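Local coordinates for DNA repair protein RAD2 (Saccharomyces cerevisiae, PDB 4Q0W) that cuts single-stranded DNA as a magnesium-dependent endonuclease and makes the incision needed for excision repair of damaged DNA, at residues N51-L65 against M150-I163. Residues are numbered along the deposited sequence; the frame is centred on the assembly and turned at random. Where two conformers were deposited one is given.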
ATOM      1  N   ASN A  51      31.013  18.398  13.462  1.00 38.92           N
ATOM      2  CA  ASN A  51      30.377  18.831  14.703  1.00 40.22           C
ATOM      3  C   ASN A  51      28.903  19.249  14.573  1.00 31.51           C
ATOM      4  O   ASN A  51      28.418  20.091  15.329  1.00 32.67           O
ATOM      5  CB  ASN A  51      31.210  19.933  15.379  1.00 41.26           C
ATOM      6  CG  ASN A  51      32.505  19.405  15.994  1.00 45.51           C
ATOM      7  OD1 ASN A  51      32.563  18.280  16.499  1.00 44.25           O
ATOM      8  ND2 ASN A  51      33.547  20.227  15.961  1.00 44.25           N
ATOM      9  N   SER A  52      28.196  18.648  13.621  1.00 32.35           N
ATOM     10  CA  SER A  52      26.770  18.910  13.426  1.00 29.78           C
ATOM     11  C   SER A  52      25.963  18.582  14.679  1.00 28.16           C
ATOM     12  O   SER A  52      24.875  19.131  14.889  1.00 28.74           O
ATOM     13  CB  SER A  52      26.237  18.084  12.254  1.00 40.83           C
ATOM     14  OG  SER A  52      26.249  16.702  12.575  1.00 35.62           O
ATOM     15  N   HIS A  53      26.486  17.678  15.505  1.00 22.81           N
ATOM     16  CA  HIS A  53      25.838  17.374  16.776  1.00 29.95           C
ATOM     17  C   HIS A  53      25.870  18.581  17.715  1.00 29.30           C
ATOM     18  O   HIS A  53      24.940  18.787  18.501  1.00 25.86           O
ATOM     19  CB  HIS A  53      26.499  16.174  17.442  1.00 33.44           C
ATOM     20  CG  HIS A  53      27.937  16.399  17.799  1.00 39.50           C
ATOM     21  ND1 HIS A  53      28.904  16.675  16.857  1.00 37.46           N
ATOM     22  CD2 HIS A  53      28.570  16.382  18.997  1.00 34.12           C
ATOM     23  CE1 HIS A  53      30.072  16.823  17.460  1.00 36.64           C
ATOM     24  NE2 HIS A  53      29.896  16.656  18.758  1.00 37.92           N
ATOM     25  N   ILE A  54      26.940  19.371  17.637  1.00 27.92           N
ATOM     26  CA  ILE A  54      27.040  20.582  18.449  1.00 27.03           C
ATOM     27  C   ILE A  54      26.095  21.648  17.913  1.00 23.21           C
ATOM     28  O   ILE A  54      25.337  22.250  18.671  1.00 22.27           O
ATOM     29  CB  ILE A  54      28.479  21.140  18.476  1.00 31.61           C
ATOM     30  CG1 ILE A  54      29.452  20.074  18.978  1.00 30.80           C
ATOM     31  CG2 ILE A  54      28.561  22.410  19.343  1.00 20.86           C
ATOM     32  CD1 ILE A  54      29.295  19.752  20.436  1.00 33.97           C
ATOM     33  N   THR A  55      26.146  21.877  16.604  1.00 20.57           N
ATOM     34  CA  THR A  55      25.268  22.843  15.958  0.76 25.44           C
ATOM     35  C   THR A  55      23.803  22.487  16.231  1.00 29.10           C
ATOM     36  O   THR A  55      22.997  23.350  16.587  1.00 23.51           O
ATOM     37  CB  THR A  55      25.508  22.876  14.432  0.76 29.13           C
ATOM     38  OG1 THR A  55      26.865  23.250  14.174  0.76 31.98           O
ATOM     39  CG2 THR A  55      24.585  23.872  13.753  0.76 27.76           C
ATOM     40  N   GLY A  56      23.476  21.204  16.077  1.00 28.46           N
ATOM     41  CA  GLY A  56      22.120  20.716  16.270  1.00 28.01           C
ATOM     42  C   GLY A  56      21.632  20.916  17.689  1.00 19.78           C
ATOM     43  O   GLY A  56      20.568  21.494  17.902  1.00 22.16           O
ATOM     44  N   PHE A  57      22.401  20.431  18.663  1.00 20.45           N
ATOM     45  CA  PHE A  57      22.034  20.607  20.062  1.00 23.51           C
ATOM     46  C   PHE A  57      21.899  22.081  20.427  1.00 27.15           C
ATOM     47  O   PHE A  57      20.929  22.461  21.093  1.00 19.07           O
ATOM     48  CB  PHE A  57      23.043  19.939  20.991  1.00 22.77           C
ATOM     49  CG  PHE A  57      22.678  18.530  21.374  1.00 19.60           C
ATOM     50  CD1 PHE A  57      22.900  17.479  20.493  1.00 16.77           C
ATOM     51  CD2 PHE A  57      22.133  18.254  22.624  1.00 18.58           C
ATOM     52  CE1 PHE A  57      22.578  16.180  20.845  1.00 22.27           C
ATOM     53  CE2 PHE A  57      21.807  16.956  22.983  1.00 22.40           C
ATOM     54  CZ  PHE A  57      22.030  15.916  22.087  1.00 19.09           C
ATOM     55  N   PHE A  58      22.855  22.907  19.989  1.00 20.19           N
ATOM     56  CA  PHE A  58      22.828  24.333  20.333  1.00 24.21           C
ATOM     57  C   PHE A  58      21.525  25.013  19.877  1.00 18.12           C
ATOM     58  O   PHE A  58      20.893  25.745  20.641  1.00 22.79           O
ATOM     59  CB  PHE A  58      24.055  25.068  19.759  1.00 22.05           C
ATOM     60  CG  PHE A  58      24.137  26.529  20.154  1.00 25.60           C
ATOM     61  CD1 PHE A  58      23.514  27.511  19.390  1.00 27.59           C
ATOM     62  CD2 PHE A  58      24.857  26.921  21.281  1.00 24.84           C
ATOM     63  CE1 PHE A  58      23.592  28.865  19.757  1.00 23.49           C
ATOM     64  CE2 PHE A  58      24.937  28.266  21.651  1.00 27.06           C
ATOM     65  CZ  PHE A  58      24.301  29.232  20.887  1.00 21.01           C
ATOM     66  N   ARG A  59      21.143  24.768  18.631  1.00 21.78           N
ATOM     67  CA  ARG A  59      19.936  25.347  18.059  1.00 23.61           C
ATOM     68  C   ARG A  59      18.654  24.917  18.793  1.00 27.84           C
ATOM     69  O   ARG A  59      17.734  25.726  19.004  1.00 23.13           O
ATOM     70  CB  ARG A  59      19.844  24.951  16.581  1.00 28.15           C
ATOM     71  CG  ARG A  59      18.606  25.476  15.860  1.00 34.06           C
ATOM     72  CD  ARG A  59      18.627  25.080  14.384  1.00 41.28           C
ATOM     73  N   ARG A  60      18.581  23.643  19.170  1.00 22.05           N
ATOM     74  CA  ARG A  60      17.402  23.153  19.880  1.00 22.65           C
ATOM     75  C   ARG A  60      17.339  23.689  21.307  1.00 22.02           C
ATOM     76  O   ARG A  60      16.267  24.042  21.797  1.00 18.34           O
ATOM     77  CB  ARG A  60      17.347  21.618  19.854  1.00 16.26           C
ATOM     78  CG  ARG A  60      17.096  21.071  18.461  1.00 23.89           C
ATOM     79  CD  ARG A  60      16.772  19.583  18.486  1.00 22.57           C
ATOM     80  NE  ARG A  60      16.402  19.092  17.167  1.00 18.76           N
ATOM     81  CZ  ARG A  60      16.059  17.832  16.915  1.00 27.18           C
ATOM     82  NH1 ARG A  60      16.032  16.945  17.899  1.00 22.09           N
ATOM     83  NH2 ARG A  60      15.743  17.461  15.683  1.00 20.69           N
ATOM     84  N   ILE A  61      18.491  23.758  21.970  1.00 18.92           N
ATOM     85  CA  ILE A  61      18.558  24.299  23.328  1.00 17.30           C
ATOM     86  C   ILE A  61      18.073  25.753  23.332  1.00 21.68           C
ATOM     87  O   ILE A  61      17.323  26.175  24.219  1.00 21.36           O
ATOM     88  CB  ILE A  61      19.997  24.236  23.878  1.00 21.02           C
ATOM     89  CG1 ILE A  61      20.370  22.795  24.241  1.00 19.58           C
ATOM     90  CG2 ILE A  61      20.173  25.148  25.096  1.00 18.88           C
ATOM     91  CD1 ILE A  61      21.880  22.594  24.473  1.00 19.85           C
ATOM     92  N   CYS A  62      18.498  26.514  22.330  1.00 19.95           N
ATOM     93  CA  CYS A  62      18.120  27.916  22.244  1.00 24.58           C
ATOM     94  C   CYS A  62      16.608  28.059  22.034  1.00 24.20           C
ATOM     95  O   CYS A  62      15.990  28.953  22.599  1.00 22.71           O
ATOM     96  CB  CYS A  62      18.907  28.612  21.132  1.00 21.14           C
ATOM     97  SG  CYS A  62      20.671  28.849  21.556  1.00 28.34           S
ATOM     98  N   LYS A  63      16.018  27.173  21.234  1.00 24.02           N
ATOM     99  CA  LYS A  63      14.576  27.222  20.994  1.00 25.01           C
ATOM    100  C   LYS A  63      13.823  27.008  22.308  1.00 24.88           C
ATOM    101  O   LYS A  63      12.930  27.784  22.647  1.00 23.63           O
ATOM    102  CB  LYS A  63      14.155  26.198  19.932  1.00 29.17           C
ATOM    103  CG  LYS A  63      12.656  26.255  19.575  1.00 29.36           C
ATOM    104  CD  LYS A  63      12.332  25.411  18.341  1.00 29.02           C
ATOM    105  CE  LYS A  63      10.829  25.376  18.059  1.00 28.47           C
ATOM    106  NZ  LYS A  63      10.489  24.560  16.856  1.00 29.39           N
ATOM    107  N   LEU A  64      14.218  25.979  23.060  1.00 20.99           N
ATOM    108  CA  LEU A  64      13.622  25.707  24.368  1.00 22.85           C
ATOM    109  C   LEU A  64      13.761  26.911  25.305  1.00 24.13           C
ATOM    110  O   LEU A  64      12.794  27.322  25.958  1.00 21.42           O
ATOM    111  CB  LEU A  64      14.264  24.460  25.003  1.00 23.30           C
ATOM    112  CG  LEU A  64      14.089  23.127  24.251  1.00 22.42           C
ATOM    113  CD1 LEU A  64      14.954  22.028  24.844  1.00 18.64           C
ATOM    114  CD2 LEU A  64      12.626  22.700  24.238  1.00 20.07           C
ATOM    115  N   LEU A  65      14.961  27.481  25.366  1.00 20.04           N
ATOM    116  CA  LEU A  65      15.206  28.582  26.282  1.00 21.47           C
ATOM    117  C   LEU A  65      14.447  29.831  25.847  1.00 22.58           C
ATOM    118  O   LEU A  65      13.946  30.589  26.687  1.00 21.56           O
ATOM    119  CB  LEU A  65      16.706  28.860  26.423  1.00 24.72           C
ATOM    120  CG  LEU A  65      17.507  27.823  27.213  1.00 28.43           C
ATOM    121  CD1 LEU A  65      18.980  28.236  27.371  1.00 23.41           C
ATOM    122  CD2 LEU A  65      16.868  27.536  28.579  1.00 24.33           C
ATOM    123  N   MET A 150      31.449  12.635  21.363  1.00 33.77           N
ATOM    124  CA  MET A 150      30.315  13.424  20.903  1.00 39.99           C
ATOM    125  C   MET A 150      29.331  13.612  22.048  1.00 34.65           C
ATOM    126  O   MET A 150      28.813  14.714  22.260  1.00 30.31           O
ATOM    127  CB  MET A 150      29.632  12.752  19.721  1.00 38.08           C
ATOM    128  CG  MET A 150      30.450  12.790  18.449  1.00 42.36           C
ATOM    129  SD  MET A 150      29.737  11.722  17.185  1.00 40.69           S
ATOM    130  CE  MET A 150      30.731  12.186  15.763  1.00 37.84           C
ATOM    131  N   ILE A 151      29.111  12.534  22.799  1.00 28.84           N
ATOM    132  CA  ILE A 151      28.209  12.544  23.944  1.00 29.61           C
ATOM    133  C   ILE A 151      28.728  13.470  25.035  1.00 30.80           C
ATOM    134  O   ILE A 151      27.984  14.306  25.550  1.00 29.47           O
ATOM    135  CB  ILE A 151      27.998  11.123  24.499  1.00 29.25           C
ATOM    136  CG1 ILE A 151      27.167  10.296  23.511  1.00 34.47           C
ATOM    137  CG2 ILE A 151      27.295  11.159  25.844  1.00 24.56           C
ATOM    138  CD1 ILE A 151      27.109   8.804  23.838  1.00 38.50           C
ATOM    139  N   LYS A 152      30.007  13.327  25.377  1.00 32.24           N
ATOM    140  CA  LYS A 152      30.637  14.186  26.377  1.00 31.16           C
ATOM    141  C   LYS A 152      30.565  15.655  25.970  1.00 24.75           C
ATOM    142  O   LYS A 152      30.369  16.531  26.816  1.00 28.26           O
ATOM    143  CB  LYS A 152      32.092  13.767  26.614  1.00 29.23           C
ATOM    144  CG  LYS A 152      32.247  12.546  27.510  1.00 34.01           C
ATOM    145  N   GLU A 153      30.722  15.912  24.674  1.00 21.65           N
ATOM    146  CA  GLU A 153      30.681  17.267  24.130  1.00 26.98           C
ATOM    147  C   GLU A 153      29.320  17.941  24.304  1.00 29.96           C
ATOM    148  O   GLU A 153      29.237  19.089  24.760  1.00 21.77           O
ATOM    149  CB  GLU A 153      31.070  17.258  22.647  1.00 23.43           C
ATOM    150  CG  GLU A 153      32.592  17.240  22.413  1.00 35.97           C
ATOM    151  CD  GLU A 153      32.974  16.782  21.012  1.00 42.89           C
ATOM    152  OE1 GLU A 153      34.184  16.758  20.717  1.00 49.64           O
ATOM    153  OE2 GLU A 153      32.069  16.437  20.212  1.00 45.10           O
ATOM    154  N   VAL A 154      28.256  17.241  23.925  1.00 22.45           N
ATOM    155  CA  VAL A 154      26.926  17.829  24.040  1.00 22.65           C
ATOM    156  C   VAL A 154      26.584  17.997  25.515  1.00 23.37           C
ATOM    157  O   VAL A 154      25.913  18.957  25.900  1.00 23.80           O
ATOM    158  CB  VAL A 154      25.836  17.027  23.264  1.00 22.89           C
ATOM    159  CG1 VAL A 154      26.164  16.990  21.791  1.00 22.05           C
ATOM    160  CG2 VAL A 154      25.699  15.619  23.802  1.00 19.70           C
ATOM    161  N   GLN A 155      27.082  17.099  26.358  1.00 18.84           N
ATOM    162  CA  GLN A 155      26.805  17.239  27.780  1.00 21.01           C
ATOM    163  C   GLN A 155      27.581  18.413  28.389  1.00 26.03           C
ATOM    164  O   GLN A 155      27.099  19.065  29.312  1.00 20.61           O
ATOM    165  CB  GLN A 155      27.064  15.933  28.527  1.00 21.62           C
ATOM    166  CG  GLN A 155      26.025  14.857  28.192  1.00 25.37           C
ATOM    167  CD  GLN A 155      26.433  13.473  28.670  1.00 31.35           C
ATOM    168  OE1 GLN A 155      27.548  13.272  29.160  1.00 35.32           O
ATOM    169  NE2 GLN A 155      25.530  12.511  28.527  1.00 24.56           N
ATOM    170  N   GLU A 156      28.772  18.684  27.869  1.00 22.72           N
ATOM    171  CA  GLU A 156      29.532  19.855  28.312  1.00 26.02           C
ATOM    172  C   GLU A 156      28.770  21.119  27.909  1.00 20.20           C
ATOM    173  O   GLU A 156      28.640  22.053  28.691  1.00 21.72           O
ATOM    174  CB  GLU A 156      30.940  19.855  27.708  1.00 18.80           C
ATOM    175  CG  GLU A 156      31.781  21.097  28.047  1.00 26.98           C
ATOM    176  CD  GLU A 156      32.052  21.238  29.531  1.00 31.90           C
ATOM    177  OE1 GLU A 156      32.074  20.207  30.237  1.00 35.72           O
ATOM    178  OE2 GLU A 156      32.238  22.382  29.999  1.00 35.09           O
ATOM    179  N   LEU A 157      28.260  21.132  26.684  1.00 21.29           N
ATOM    180  CA  LEU A 157      27.447  22.242  26.213  1.00 22.65           C
ATOM    181  C   LEU A 157      26.266  22.462  27.149  1.00 20.94           C
ATOM    182  O   LEU A 157      26.029  23.591  27.618  1.00 17.43           O
ATOM    183  CB  LEU A 157      26.970  21.982  24.789  1.00 15.46           C
ATOM    184  CG  LEU A 157      26.076  23.046  24.149  1.00 21.12           C
ATOM    185  CD1 LEU A 157      26.776  24.403  24.103  1.00 23.52           C
ATOM    186  CD2 LEU A 157      25.668  22.618  22.765  1.00 23.15           C
ATOM    187  N   LEU A 158      25.547  21.379  27.441  1.00 21.27           N
ATOM    188  CA  LEU A 158      24.404  21.434  28.352  1.00 19.44           C
ATOM    189  C   LEU A 158      24.771  22.068  29.696  1.00 18.60           C
ATOM    190  O   LEU A 158      24.047  22.927  30.205  1.00 22.17           O
ATOM    191  CB  LEU A 158      23.818  20.037  28.562  1.00 15.59           C
ATOM    192  CG  LEU A 158      22.923  19.548  27.424  1.00 20.81           C
ATOM    193  CD1 LEU A 158      22.621  18.048  27.562  1.00 15.09           C
ATOM    194  CD2 LEU A 158      21.623  20.375  27.388  1.00 16.70           C
ATOM    195  N   SER A 159      25.904  21.672  30.265  1.00 19.27           N
ATOM    196  CA  SER A 159      26.248  22.185  31.588  1.00 23.73           C
ATOM    197  C   SER A 159      26.682  23.659  31.552  1.00 19.86           C
ATOM    198  O   SER A 159      26.394  24.411  32.484  1.00 26.59           O
ATOM    199  CB  SER A 159      27.281  21.298  32.282  1.00 29.57           C
ATOM    200  OG  SER A 159      28.539  21.388  31.647  1.00 35.19           O
ATOM    201  N   ARG A 160      27.330  24.084  30.470  1.00 17.50           N
ATOM    202  CA  ARG A 160      27.656  25.506  30.305  1.00 21.05           C
ATOM    203  C   ARG A 160      26.396  26.363  30.104  1.00 25.55           C
ATOM    204  O   ARG A 160      26.420  27.578  30.351  1.00 22.01           O
ATOM    205  CB  ARG A 160      28.652  25.708  29.157  1.00 19.58           C
ATOM    206  CG  ARG A 160      29.982  24.970  29.386  1.00 19.54           C
ATOM    207  CD  ARG A 160      31.020  25.265  28.293  1.00 26.32           C
ATOM    208  NE  ARG A 160      32.251  24.500  28.515  1.00 32.78           N
ATOM    209  CZ  ARG A 160      33.466  24.864  28.108  1.00 28.08           C
ATOM    210  NH1 ARG A 160      33.657  26.009  27.457  1.00 23.81           N
ATOM    211  NH2 ARG A 160      34.500  24.081  28.370  1.00 33.85           N
ATOM    212  N   PHE A 161      25.303  25.728  29.664  1.00 18.70           N
ATOM    213  CA  PHE A 161      23.998  26.388  29.585  1.00 20.72           C
ATOM    214  C   PHE A 161      23.310  26.352  30.947  1.00 22.16           C
ATOM    215  O   PHE A 161      22.268  26.980  31.140  1.00 23.93           O
ATOM    216  CB  PHE A 161      23.089  25.689  28.577  1.00 16.97           C
ATOM    217  CG  PHE A 161      23.079  26.313  27.209  1.00 19.02           C
ATOM    218  CD1 PHE A 161      22.446  27.532  26.988  1.00 19.34           C
ATOM    219  CD2 PHE A 161      23.670  25.662  26.131  1.00 16.77           C
ATOM    220  CE1 PHE A 161      22.428  28.098  25.724  1.00 18.24           C
ATOM    221  CE2 PHE A 161      23.650  26.217  24.858  1.00 15.69           C
ATOM    222  CZ  PHE A 161      23.022  27.434  24.652  1.00 19.59           C
ATOM    223  N   GLY A 162      23.885  25.609  31.890  1.00 20.60           N
ATOM    224  CA  GLY A 162      23.243  25.414  33.178  1.00 21.28           C
ATOM    225  C   GLY A 162      22.023  24.497  33.122  1.00 26.05           C
ATOM    226  O   GLY A 162      21.152  24.559  33.999  1.00 24.09           O
ATOM    227  N   ILE A 163      21.968  23.635  32.106  1.00 22.91           N
ATOM    228  CA  ILE A 163      20.839  22.713  31.932  1.00 22.85           C
ATOM    229  C   ILE A 163      21.154  21.330  32.492  1.00 21.52           C
ATOM    230  O   ILE A 163      22.120  20.688  32.085  1.00 21.99           O
ATOM    231  CB  ILE A 163      20.419  22.608  30.454  1.00 23.15           C
ATOM    232  CG1 ILE A 163      19.905  23.962  29.951  1.00 15.41           C
ATOM    233  CG2 ILE A 163      19.343  21.533  30.244  1.00 18.59           C
ATOM    234  CD1 ILE A 163      19.808  24.028  28.450  1.00 20.95           C
TER
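Two roughly parallel helices of the Rad2 nuclease core, one from the N-domain and one from the I-domain, pack here, the axes of 52-65 and 150-160 approaching to 9.8 Å at a crossing angle of -31°. Near the start of these segments, His53 NE2 donates a hydrogen bond of 2.6 Å (N-H...O angle 159°) to Glu153 OE2, a His-carboxylate pair. The oxygen lies close to the imidazole plane, and ring and carboxylate are nearly coplanar. Met150 CG lies over one ring face and Ile54 CG1 over the other, each offset toward the rim, which should limit how far the imidazole can turn. One turn on, Val154 CB sits over the centre of the Phe57 ring, 3.8 Å from its centroid, in a CH-pi contact. Leu157 is a knob in the hole formed by Ile54, Phe57, Phe58 and Ile61. The second helix closes in a Schellman motif, with Gly162 at positive phi, and Phe161 reaches back across. The Ile61 CG2 methyl, opposite the backbone N about CA-CB, lies 3.5 Å from the Phe161 centroid, over the ring. Leu65 CD1 comes within 3.6 Å of Phe161 CD1, while the Phe58 ring meets Phe161 obliquely. Phe57 and Leu158 also touch Phe73 of strand 70-75, so both helices lie against the central sheet as part of its helical covering, as in the PIN-like alpha/beta core of XPG/RAD2 nucleases.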